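Methyl-CpG-binding domain protein 1 (Homo sapiens, PDB 6D1T) binds DNA methylated at CpG sites through its methyl-CpG-binding domain, the part present here, and represses transcription by recruiting gene-silencing factors. Local coordinates at residues 35-40 and 62-67. Sequence-based numbering, arbitrary orientation.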
ATOM      1  N   THR A  35      -1.943  -2.863  -5.301  1.00 36.04           N
ATOM      2  CA  THR A  35      -1.696  -2.836  -3.899  1.00 37.39           C
ATOM      3  C   THR A  35      -2.334  -1.563  -3.329  1.00 39.04           C
ATOM      4  O   THR A  35      -2.148  -0.500  -3.908  1.00 38.61           O
ATOM      5  CB  THR A  35      -0.188  -2.878  -3.642  1.00 38.86           C
ATOM      6  OG1 THR A  35       0.299  -4.175  -3.971  1.00 43.76           O
ATOM      7  CG2 THR A  35       0.179  -2.597  -2.208  1.00 38.07           C
ATOM      8  N   TYR A  36      -3.070  -1.692  -2.217  1.00 39.63           N
ATOM      9  CA  TYR A  36      -3.745  -0.570  -1.524  1.00 40.53           C
ATOM     10  C   TYR A  36      -3.231  -0.441  -0.071  1.00 41.42           C
ATOM     11  O   TYR A  36      -2.842  -1.436   0.575  1.00 41.02           O
ATOM     12  CB  TYR A  36      -5.259  -0.787  -1.557  1.00 41.64           C
ATOM     13  CG  TYR A  36      -5.804  -0.864  -2.961  1.00 42.94           C
ATOM     14  CD1 TYR A  36      -6.073   0.281  -3.689  1.00 43.03           C
ATOM     15  CD2 TYR A  36      -6.046  -2.080  -3.577  1.00 44.37           C
ATOM     16  CE1 TYR A  36      -6.555   0.219  -4.993  1.00 43.78           C
ATOM     17  CE2 TYR A  36      -6.530  -2.157  -4.873  1.00 43.37           C
ATOM     18  CZ  TYR A  36      -6.782  -1.005  -5.595  1.00 43.88           C
ATOM     19  OH  TYR A  36      -7.260  -1.078  -6.886  1.00 42.44           O
ATOM     20  N   TYR A  37      -3.191   0.790   0.452  1.00 40.19           N
ATOM     21  CA  TYR A  37      -2.882   0.972   1.854  1.00 38.67           C
ATOM     22  C   TYR A  37      -4.003   1.759   2.533  1.00 40.43           C
ATOM     23  O   TYR A  37      -4.750   2.491   1.890  1.00 40.08           O
ATOM     24  CB  TYR A  37      -1.518   1.633   2.035  1.00 38.33           C
ATOM     25  CG  TYR A  37      -0.376   0.758   1.605  1.00 38.03           C
ATOM     26  CD1 TYR A  37       0.218  -0.117   2.484  1.00 37.38           C
ATOM     27  CD2 TYR A  37       0.086   0.776   0.297  1.00 37.84           C
ATOM     28  CE1 TYR A  37       1.263  -0.926   2.087  1.00 38.58           C
ATOM     29  CE2 TYR A  37       1.133  -0.033  -0.114  1.00 37.93           C
ATOM     30  CZ  TYR A  37       1.698  -0.907   0.782  1.00 37.94           C
ATOM     31  OH  TYR A  37       2.702  -1.722   0.398  1.00 40.58           O
ATOM     32  N   GLN A  38      -4.088   1.555   3.858  1.00 41.63           N
ATOM     33  CA  GLN A  38      -4.960   2.268   4.715  1.00 42.57           C
ATOM     34  C   GLN A  38      -4.171   2.695   5.967  1.00 41.75           C
ATOM     35  O   GLN A  38      -3.517   1.879   6.677  1.00 39.12           O
ATOM     36  CB  GLN A  38      -6.186   1.438   5.065  1.00 44.80           C
ATOM     37  CG  GLN A  38      -7.041   2.074   6.153  1.00 50.47           C
ATOM     38  CD  GLN A  38      -8.301   1.275   6.417  1.00 54.96           C
ATOM     39  OE1 GLN A  38      -9.210   1.223   5.593  1.00 58.04           O
ATOM     40  NE2 GLN A  38      -8.356   0.628   7.571  1.00 56.56           N
ATOM     41  N   SER A  39      -4.273   3.994   6.221  1.00 39.84           N
ATOM     42  CA  SER A  39      -3.568   4.640   7.233  1.00 41.65           C
ATOM     43  C   SER A  39      -4.202   4.338   8.604  1.00 43.42           C
ATOM     44  O   SER A  39      -5.375   3.924   8.709  1.00 44.18           O
ATOM     45  CB  SER A  39      -3.541   6.118   6.973  1.00 42.60           C
ATOM     46  OG  SER A  39      -4.689   6.727   7.548  1.00 41.31           O
ATOM     47  N   PRO A  40      -3.453   4.604   9.665  1.00 45.24           N
ATOM     48  CA  PRO A  40      -3.989   4.377  11.006  1.00 47.75           C
ATOM     49  C   PRO A  40      -5.304   5.145  11.227  1.00 49.49           C
ATOM     50  O   PRO A  40      -6.197   4.644  11.907  1.00 50.37           O
ATOM     51  CB  PRO A  40      -2.893   4.830  11.998  1.00 49.29           C
ATOM     52  CG  PRO A  40      -1.700   5.255  11.148  1.00 48.75           C
ATOM     53  CD  PRO A  40      -2.032   4.950   9.694  1.00 46.33           C
ATOM     54  N   THR A  62      12.718   5.586   0.131  1.00 72.67           N
ATOM     55  CA  THR A  62      13.529   5.236  -1.023  1.00 75.59           C
ATOM     56  C   THR A  62      13.625   3.710  -1.111  1.00 74.28           C
ATOM     57  O   THR A  62      13.464   3.145  -2.193  1.00 72.85           O
ATOM     58  CB  THR A  62      14.923   5.880  -0.981  1.00 81.67           C
ATOM     59  OG1 THR A  62      14.802   7.260  -0.645  1.00 82.69           O
ATOM     60  CG2 THR A  62      15.655   5.769  -2.303  1.00 84.81           C
ATOM     61  N   LEU A  63      13.829   3.058   0.036  1.00 74.05           N
ATOM     62  CA  LEU A  63      14.046   1.608   0.072  1.00 74.34           C
ATOM     63  C   LEU A  63      12.728   0.851   0.348  1.00 69.74           C
ATOM     64  O   LEU A  63      12.793  -0.326   0.668  1.00 70.65           O
ATOM     65  CB  LEU A  63      15.113   1.295   1.138  1.00 78.09           C
ATOM     66  N   PHE A  64      11.545   1.482   0.197  1.00 66.56           N
ATOM     67  CA  PHE A  64      10.229   0.792   0.444  1.00 62.40           C
ATOM     68  C   PHE A  64       9.593   0.376  -0.883  1.00 61.48           C
ATOM     69  O   PHE A  64       9.357   1.219  -1.756  1.00 61.26           O
ATOM     70  CB  PHE A  64       9.227   1.675   1.198  1.00 59.19           C
ATOM     71  CG  PHE A  64       7.883   1.027   1.483  1.00 54.99           C
ATOM     72  CD1 PHE A  64       7.773  -0.077   2.328  1.00 54.44           C
ATOM     73  CD2 PHE A  64       6.712   1.538   0.945  1.00 51.29           C
ATOM     74  CE1 PHE A  64       6.538  -0.664   2.597  1.00 50.17           C
ATOM     75  CE2 PHE A  64       5.479   0.945   1.216  1.00 48.50           C
ATOM     76  CZ  PHE A  64       5.394  -0.148   2.047  1.00 47.56           C
ATOM     77  N   ASP A  65       9.303  -0.918  -1.007  1.00 62.38           N
ATOM     78  CA  ASP A  65       8.642  -1.484  -2.204  1.00 62.98           C
ATOM     79  C   ASP A  65       7.139  -1.365  -1.992  1.00 57.15           C
ATOM     80  O   ASP A  65       6.576  -2.138  -1.229  1.00 55.78           O
ATOM     81  CB  ASP A  65       9.043  -2.954  -2.452  1.00 67.68           C
ATOM     82  CG  ASP A  65       8.430  -3.603  -3.698  1.00 68.35           C
ATOM     83  OD1 ASP A  65       8.018  -2.861  -4.594  1.00 64.82           O
ATOM     84  OD2 ASP A  65       8.379  -4.868  -3.758  1.00 73.82           O
ATOM     85  N   PHE A  66       6.518  -0.397  -2.655  1.00 54.21           N
ATOM     86  CA  PHE A  66       5.090  -0.102  -2.448  1.00 50.04           C
ATOM     87  C   PHE A  66       4.250  -1.304  -2.879  1.00 48.63           C
ATOM     88  O   PHE A  66       3.314  -1.710  -2.187  1.00 45.89           O
ATOM     89  CB  PHE A  66       4.669   1.136  -3.247  1.00 48.69           C
ATOM     90  CG  PHE A  66       3.218   1.537  -3.087  1.00 45.13           C
ATOM     91  CD1 PHE A  66       2.220   0.915  -3.821  1.00 42.50           C
ATOM     92  CD2 PHE A  66       2.858   2.559  -2.221  1.00 44.10           C
ATOM     93  CE1 PHE A  66       0.894   1.295  -3.676  1.00 42.53           C
ATOM     94  CE2 PHE A  66       1.531   2.942  -2.078  1.00 42.96           C
ATOM     95  CZ  PHE A  66       0.549   2.316  -2.805  1.00 42.56           C
ATOM     96  N   LYS A  67       4.576  -1.858  -4.038  1.00 49.62           N
ATOM     97  CA  LYS A  67       3.826  -2.993  -4.524  1.00 51.10           C
ATOM     98  C   LYS A  67       3.826  -4.088  -3.451  1.00 49.06           C
ATOM     99  O   LYS A  67       2.771  -4.513  -3.047  1.00 48.98           O
ATOM    100  CB  LYS A  67       4.353  -3.510  -5.877  1.00 53.72           C
ATOM    101  CG  LYS A  67       3.300  -4.236  -6.722  1.00 52.99           C
ATOM    102  CD  LYS A  67       3.853  -5.080  -7.889  1.00 54.92           C
ATOM    103  CE  LYS A  67       2.861  -6.111  -8.396  1.00 54.01           C
ATOM    104  NZ  LYS A  67       1.505  -5.515  -8.601  1.00 51.50           N
TER
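Tyr37 and Phe66 meet as a T-shaped aromatic pair: the ring planes stand at 68° with centroids 4.8 Å apart, and Tyr37 turns its CD2-CE2 edge onto one face of Phe66, CE2 lying over the middle of that ring. The same tyrosine is also held at its far end, where Tyr37 OH donates to Phe66 O at 2.7 Å. That oxygen lies in the plane of the tyrosine ring, whereas the hydroxyl is tilted 19° from the plane of the carbonyl. The two side chains run past one another in opposite senses, Phe66 supplying both the ring face and the carbonyl acceptor. Phe64 approaches from the opposite direction, bringing its CZ to 3.5 Å from Tyr37 OH. A phenylalanine in place of Tyr37 would probably leave Phe66 O without its hydroxyl donor, and the strand and loop joined there less firmly.

Two residues back along the strand, Thr35 repeats the theme: Thr35 OG1 donates to Lys67 O at 2.7 Å, in the carbonyl plane and on a lone pair. With CG2 anti to the backbone N (OG1 at chi1 -71°), Thr35 CG2 touches both carbonyl oxygens, Phe66 O and Lys67 O, at 3.3 Å each. Arg19 NH2 gives Lys67 O a second hydrogen bond.

Further out, Leu51 of helix 48-55 packs against both Phe64 and Phe66, while Tyr37 is paired through its backbone with Ile45. Lys67 NZ bonds to Ser33 OG, and the lysine packs on a DNA phosphate; Tyr36, pointing away from the loop, packs on a modified base of the bound DNA. The contact thus joins strand 33-38, an inner strand of the four-stranded antiparallel sheet, to the loop after helix 48-55 in the buried core of the alpha/beta methyl-CpG-binding domain, beside its DNA-binding surface.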